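Local coordinates for protein putative acetamidase/formamidase (Yersinia enterocolitica subsp. palearctica serotype O:3, PDB 5UBU) that probably hydrolyses the carbon-nitrogen bonds of linear amides other than peptides, at residues E9-M12 and V13-V17; L48-E51 and P52-V56. One frame throughout, in Å; residues are numbered along the deposited sequence.

Contact 1. Residues E9-M12 and V13-V17; sequences ESIM and VKRGV
Val-13 meets Ser-10 at the start of the short helix 11-15, where Ser-10 is the N-cap. Val-13 N donates to Ser-10 OG over 3.3 Å, the capping bond that gives a first-turn amide an acceptor. With chi1 at 67°, Ser-10 OG sits between its own backbone N and carbonyl carbon, facing that amide; it is also hydrogen-bonded to Leu-7 O. Serine suits the place because a short hydroxyl can both accept and donate close to the backbone. Lys-14 comes next and is held at both ends. Its N reaches Ser-10 O at 3.0 Å in a nearly straight helical bond, while its extended chain runs alongside Glu-9, the two pointing the same way. The tip closes a salt bridge, Lys-14 NZ to Glu-9 OE2 at 3.0 Å, on the syn side of the carboxylate and 24° out of its plane. Both residues are exposed, as suits a long, charged pair. Arg-15 continues the helix with its N on Ile-11 O at 2.9 Å, and its CD lies beside Ile-11 CG2 at 3.9 Å. The aliphatic part of the arginine thus packs on isoleucine, leaving the guanidinium for a cation-pi contact with Trp-251. Gly-16 is the first residue to leave helical phi/psi, though its N still makes a weak bond to Met-12 O; glycine's flexibility suits a helix end. Selenomethionine Met-12 faces inward, and with Ile-11 it packs the helix against strands 203-208 and 239-248: Ile-11 touches Tyr-206 and Ile-248, and Met-12 touches Ile-204, with Ala-103 and Tyr-105 of strand 101-111.

Contact 2. Residues L48-E51 and P52-V56; sequences LTIE and PGDRV
The carboxylate of Asp-54, the last residue of a type II beta turn that starts at Glu-51, lies with one face against the backbone of Glu-51: Glu-51 N donates to Asp-54 OD2 at 3.0 Å from above the plane, 65° out of it, and Glu-51 CB and O lie over the same face. The polar atoms have further partners, Arg-21 in a salt bridge and Val-24 N at OD1, and His-26 NE2 at OD2. Several donors therefore satisfy this buried group, and the neighbouring arginine would be expected to favour its charged form. The other flat acid, Glu-51, is bent at chi2 (-70°), which brings its OE1 to 3.6 Å from Pro-52 CD, while OE2 is hydrogen-bonded to Asn-94.

The turn is closed by Asp-54 N to Glu-51 O at 3.0 Å. Pro-52 suits the second position, where its ring holds phi at -59°, close to the standard value there for a type II turn. Gly-53 suits the third, whose positive phi would jam a side chain against the preceding carbonyl. Asp-54 adds its side-chain bond to the backbone closure, so both polar groups of Glu-51's backbone are gripped by one residue. The turn is a corner rather than a hairpin: strand 48-50 pairs with strand 87-93 in one sheet, whereas strand 55-59 pairs with strands 25-28 and 239-248 in another.

Beyond the turn, aliphatic side chains fill the angle between the diverging strands. Ile-50 crosses Val-56 at about a right angle, its CD1 lying 4.1 Å from Val-56 CG2; beta-branched residues suit such extended backbone. On the other methyl of Val-56, Leu-48 arrives tip to tip, with Leu-48 CD2 4.1 Å from Val-56 CG1.

From the N terminus, contact 1 comes first and is complete before contact 2 opens, so the two stand in series and neither nests in nor crosses the other. Contact 1 closes one short helical turn; contact 2 closes a beta turn that passes the chain from one sheet to the next. Their centres are about 16 Å apart, yet they meet where Val-17 CG2 packs on Pro-52 CB at 3.6 Å. Strand 239-248 serves both: Val-17 forms backbone hydrogen bonding with Leu-247, and Gly-53 and Asp-54 with Val-245. The chain between the contacts, residues 18-47, contains strand 25-28, which pairs with strand 55-59.

Contact 1. Residues E9-M12 and V13-V17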
ATOM      1  N   GLU B   9      28.484  20.255 -19.115  1.00 66.86           N
ATOM      2  CA  GLU B   9      27.127  20.112 -19.641  1.00 67.33           C
ATOM      3  C   GLU B   9      26.063  19.988 -18.548  1.00 62.94           C
ATOM      4  O   GLU B   9      24.883  19.888 -18.862  1.00 63.26           O
ATOM      5  CB  GLU B   9      27.054  18.897 -20.595  1.00 70.95           C
ATOM      6  CG  GLU B   9      27.899  19.056 -21.869  1.00 75.77           C
ATOM      7  CD  GLU B   9      27.434  20.204 -22.775  1.00 79.24           C
ATOM      8  OE1 GLU B   9      28.256  20.713 -23.577  1.00 83.44           O
ATOM      9  OE2 GLU B   9      26.247  20.594 -22.681  1.00 79.89           O
ATOM     10  N   SER B  10      26.475  20.002 -17.278  1.00 59.66           N
ATOM     11  CA  SER B  10      25.513  19.888 -16.166  1.00 57.41           C
ATOM     12  C   SER B  10      24.600  21.108 -16.085  1.00 57.27           C
ATOM     13  O   SER B  10      24.959  22.195 -16.534  1.00 59.23           O
ATOM     14  CB  SER B  10      26.224  19.703 -14.815  1.00 55.36           C
ATOM     15  OG  SER B  10      26.949  20.865 -14.447  1.00 54.66           O
ATOM     16  N   ILE B  11      23.421  20.910 -15.503  1.00 55.72           N
ATOM     17  CA  ILE B  11      22.440  21.979 -15.359  1.00 55.76           C
ATOM     18  C   ILE B  11      22.977  23.035 -14.393  1.00 55.88           C
ATOM     19  O   ILE B  11      22.757  24.230 -14.585  1.00 56.40           O
ATOM     20  CB  ILE B  11      21.064  21.425 -14.921  1.00 54.00           C
ATOM     21  CG1 ILE B  11      20.552  20.433 -15.985  1.00 54.83           C
ATOM     22  CG2 ILE B  11      20.062  22.551 -14.728  1.00 54.66           C
ATOM     23  CD1 ILE B  11      19.255  19.732 -15.645  1.00 54.44           C
HETATM   24  N   MSE B  12      23.710  22.587 -13.381  1.00 56.24           N
HETATM   25  CA  MSE B  12      24.293  23.498 -12.398  1.00 57.54           C
HETATM   26  C   MSE B  12      25.272  24.463 -13.011  1.00 58.30           C
HETATM   27  O   MSE B  12      25.268  25.644 -12.685  1.00 59.70           O
HETATM   28  CB  MSE B  12      25.033  22.677 -11.345  1.00 57.80           C
HETATM   29  CG  MSE B  12      25.673  23.534 -10.261  1.00 59.24           C
HETATM   30 SE   MSE B  12      26.866  22.351  -9.244  1.00 61.86          SE
HETATM   31  CE  MSE B  12      27.344  23.530  -7.751  1.00 60.69           C
ATOM     32  N   VAL B  13      26.139  23.967 -13.882  1.00 58.30           N
ATOM     33  CA  VAL B  13      27.136  24.820 -14.512  1.00 59.56           C
ATOM     34  C   VAL B  13      26.511  25.703 -15.589  1.00 61.20           C
ATOM     35  O   VAL B  13      26.862  26.878 -15.698  1.00 62.87           O
ATOM     36  CB  VAL B  13      28.313  23.985 -15.058  1.00 60.39           C
ATOM     37  CG1 VAL B  13      29.294  24.843 -15.857  1.00 62.36           C
ATOM     38  CG2 VAL B  13      29.027  23.292 -13.900  1.00 58.85           C
ATOM     39  N   LYS B  14      25.576  25.155 -16.363  1.00 61.35           N
ATOM     40  CA  LYS B  14      24.930  25.933 -17.428  1.00 63.37           C
ATOM     41  C   LYS B  14      23.930  26.980 -16.962  1.00 62.44           C
ATOM     42  O   LYS B  14      23.728  27.971 -17.660  1.00 64.52           O
ATOM     43  CB  LYS B  14      24.273  25.032 -18.486  1.00 65.26           C
ATOM     44  CG  LYS B  14      25.279  24.397 -19.437  1.00 68.15           C
ATOM     45  CD  LYS B  14      24.629  23.858 -20.705  1.00 71.71           C
ATOM     46  CE  LYS B  14      25.660  23.838 -21.830  1.00 75.18           C
ATOM     47  NZ  LYS B  14      25.158  23.300 -23.127  1.00 77.83           N
ATOM     48  N   ARG B  15      23.311  26.767 -15.805  1.00 59.60           N
ATOM     49  CA  ARG B  15      22.308  27.712 -15.301  1.00 59.51           C
ATOM     50  C   ARG B  15      22.602  28.309 -13.932  1.00 57.93           C
ATOM     51  O   ARG B  15      21.920  29.243 -13.517  1.00 58.21           O
ATOM     52  CB  ARG B  15      20.941  27.039 -15.277  1.00 59.48           C
ATOM     53  CG  ARG B  15      20.462  26.553 -16.638  1.00 61.10           C
ATOM     54  CD  ARG B  15      19.090  25.921 -16.525  1.00 61.46           C
ATOM     55  NE  ARG B  15      18.073  26.896 -16.129  1.00 62.98           N
ATOM     56  CZ  ARG B  15      16.799  26.603 -15.878  1.00 63.44           C
ATOM     57  NH1 ARG B  15      15.953  27.574 -15.530  1.00 64.34           N
ATOM     58  NH2 ARG B  15      16.366  25.344 -15.967  1.00 63.12           N
ATOM     59  N   GLY B  16      23.602  27.781 -13.230  1.00 57.03           N
ATOM     60  CA  GLY B  16      23.966  28.303 -11.911  1.00 56.76           C
ATOM     61  C   GLY B  16      24.550  29.698 -12.023  1.00 58.77           C
ATOM     62  O   GLY B  16      25.432  29.951 -12.859  1.00 59.21           O
ATOM     63  N   VAL B  17      24.054  30.608 -11.187  1.00 59.29           N
ATOM     64  CA  VAL B  17      24.517  32.002 -11.201  1.00 62.01           C
ATOM     65  C   VAL B  17      25.962  32.159 -10.718  1.00 62.19           C
ATOM     66  O   VAL B  17      26.646  33.109 -11.108  1.00 63.38           O
ATOM     67  CB  VAL B  17      23.589  32.945 -10.386  1.00 62.93           C
ATOM     68  CG1 VAL B  17      22.187  32.948 -10.976  1.00 64.23           C
ATOM     69  CG2 VAL B  17      23.548  32.582  -8.904  1.00 60.95           C
TER

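Contact 2. Residues L48-E51 and P52-V56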
ATOM      1  N   LEU B  48      25.299  29.618   8.871  1.00 49.64           N
ATOM      2  CA  LEU B  48      26.225  30.072   7.843  1.00 50.09           C
ATOM      3  C   LEU B  48      25.489  30.671   6.652  1.00 49.93           C
ATOM      4  O   LEU B  48      24.421  30.191   6.279  1.00 49.98           O
ATOM      5  CB  LEU B  48      27.046  28.874   7.349  1.00 49.65           C
ATOM      6  CG  LEU B  48      28.035  29.086   6.198  1.00 50.65           C
ATOM      7  CD1 LEU B  48      29.141  30.068   6.584  1.00 51.21           C
ATOM      8  CD2 LEU B  48      28.607  27.737   5.788  1.00 50.70           C
ATOM      9  N   THR B  49      26.067  31.714   6.060  1.00 50.08           N
ATOM     10  CA  THR B  49      25.501  32.349   4.874  1.00 50.12           C
ATOM     11  C   THR B  49      26.585  32.324   3.807  1.00 50.23           C
ATOM     12  O   THR B  49      27.723  32.739   4.067  1.00 50.84           O
ATOM     13  CB  THR B  49      25.048  33.794   5.146  1.00 51.15           C
ATOM     14  OG1 THR B  49      24.096  33.804   6.221  1.00 51.38           O
ATOM     15  CG2 THR B  49      24.414  34.407   3.894  1.00 51.14           C
ATOM     16  N   ILE B  50      26.241  31.826   2.621  1.00 49.51           N
ATOM     17  CA  ILE B  50      27.202  31.716   1.524  1.00 49.87           C
ATOM     18  C   ILE B  50      26.695  32.318   0.216  1.00 50.09           C
ATOM     19  O   ILE B  50      25.502  32.594   0.055  1.00 49.73           O
ATOM     20  CB  ILE B  50      27.552  30.227   1.248  1.00 49.09           C
ATOM     21  CG1 ILE B  50      26.337  29.460   0.723  1.00 48.15           C
ATOM     22  CG2 ILE B  50      28.090  29.550   2.507  1.00 48.70           C
ATOM     23  CD1 ILE B  50      26.645  28.020   0.377  1.00 47.88           C
ATOM     24  N   GLU B  51      27.623  32.514  -0.717  1.00 50.72           N
ATOM     25  CA  GLU B  51      27.309  33.010  -2.052  1.00 50.72           C
ATOM     26  C   GLU B  51      27.143  31.789  -2.968  1.00 49.93           C
ATOM     27  O   GLU B  51      27.794  30.758  -2.749  1.00 49.36           O
ATOM     28  CB  GLU B  51      28.440  33.897  -2.575  1.00 51.73           C
ATOM     29  CG  GLU B  51      28.605  35.217  -1.830  1.00 52.41           C
ATOM     30  CD  GLU B  51      27.474  36.186  -2.086  1.00 52.31           C
ATOM     31  OE1 GLU B  51      26.715  36.011  -3.065  1.00 52.34           O
ATOM     32  OE2 GLU B  51      27.343  37.165  -1.324  1.00 52.18           O
ATOM     33  N   PRO B  52      26.251  31.880  -3.976  1.00 49.82           N
ATOM     34  CA  PRO B  52      26.130  30.747  -4.885  1.00 48.77           C
ATOM     35  C   PRO B  52      27.482  30.489  -5.549  1.00 48.88           C
ATOM     36  O   PRO B  52      28.125  31.428  -6.022  1.00 49.69           O
ATOM     37  CB  PRO B  52      25.095  31.222  -5.912  1.00 48.97           C
ATOM     38  CG  PRO B  52      24.295  32.245  -5.209  1.00 49.44           C
ATOM     39  CD  PRO B  52      25.257  32.927  -4.277  1.00 50.36           C
ATOM     40  N   GLY B  53      27.914  29.236  -5.540  1.00 48.04           N
ATOM     41  CA  GLY B  53      29.203  28.859  -6.125  1.00 48.80           C
ATOM     42  C   GLY B  53      30.239  28.531  -5.063  1.00 48.57           C
ATOM     43  O   GLY B  53      31.237  27.913  -5.365  1.00 48.37           O
ATOM     44  N   ASP B  54      30.003  28.975  -3.827  1.00 48.80           N
ATOM     45  CA  ASP B  54      30.917  28.704  -2.709  1.00 49.35           C
ATOM     46  C   ASP B  54      30.962  27.226  -2.331  1.00 48.79           C
ATOM     47  O   ASP B  54      30.049  26.463  -2.629  1.00 47.94           O
ATOM     48  CB  ASP B  54      30.517  29.492  -1.444  1.00 49.26           C
ATOM     49  CG  ASP B  54      30.861  30.965  -1.510  1.00 50.36           C
ATOM     50  OD1 ASP B  54      31.498  31.418  -2.485  1.00 51.43           O
ATOM     51  OD2 ASP B  54      30.501  31.677  -0.545  1.00 50.95           O
ATOM     52  N   ARG B  55      32.047  26.853  -1.662  1.00 49.26           N
ATOM     53  CA  ARG B  55      32.264  25.497  -1.183  1.00 49.25           C
ATOM     54  C   ARG B  55      32.090  25.473   0.333  1.00 48.91           C
ATOM     55  O   ARG B  55      32.356  26.472   1.009  1.00 49.76           O
ATOM     56  CB  ARG B  55      33.660  25.004  -1.584  1.00 50.50           C
ATOM     57  CG  ARG B  55      33.760  24.688  -3.066  1.00 51.52           C
ATOM     58  CD  ARG B  55      35.168  24.489  -3.586  1.00 53.08           C
ATOM     59  NE  ARG B  55      35.732  23.263  -3.023  1.00 53.34           N
ATOM     60  CZ  ARG B  55      36.717  23.198  -2.126  1.00 54.88           C
ATOM     61  NH1 ARG B  55      37.136  22.013  -1.700  1.00 55.27           N
ATOM     62  NH2 ARG B  55      37.333  24.294  -1.690  1.00 55.90           N
ATOM     63  N   VAL B  56      31.609  24.347   0.859  1.00 47.46           N
ATOM     64  CA  VAL B  56      31.423  24.179   2.296  1.00 47.38           C
ATOM     65  C   VAL B  56      31.984  22.819   2.701  1.00 47.73           C
ATOM     66  O   VAL B  56      31.659  21.808   2.091  1.00 47.15           O
ATOM     67  CB  VAL B  56      29.941  24.259   2.718  1.00 46.26           C
ATOM     68  CG1 VAL B  56      29.803  24.136   4.234  1.00 45.86           C
ATOM     69  CG2 VAL B  56      29.330  25.567   2.255  1.00 46.69           C
TER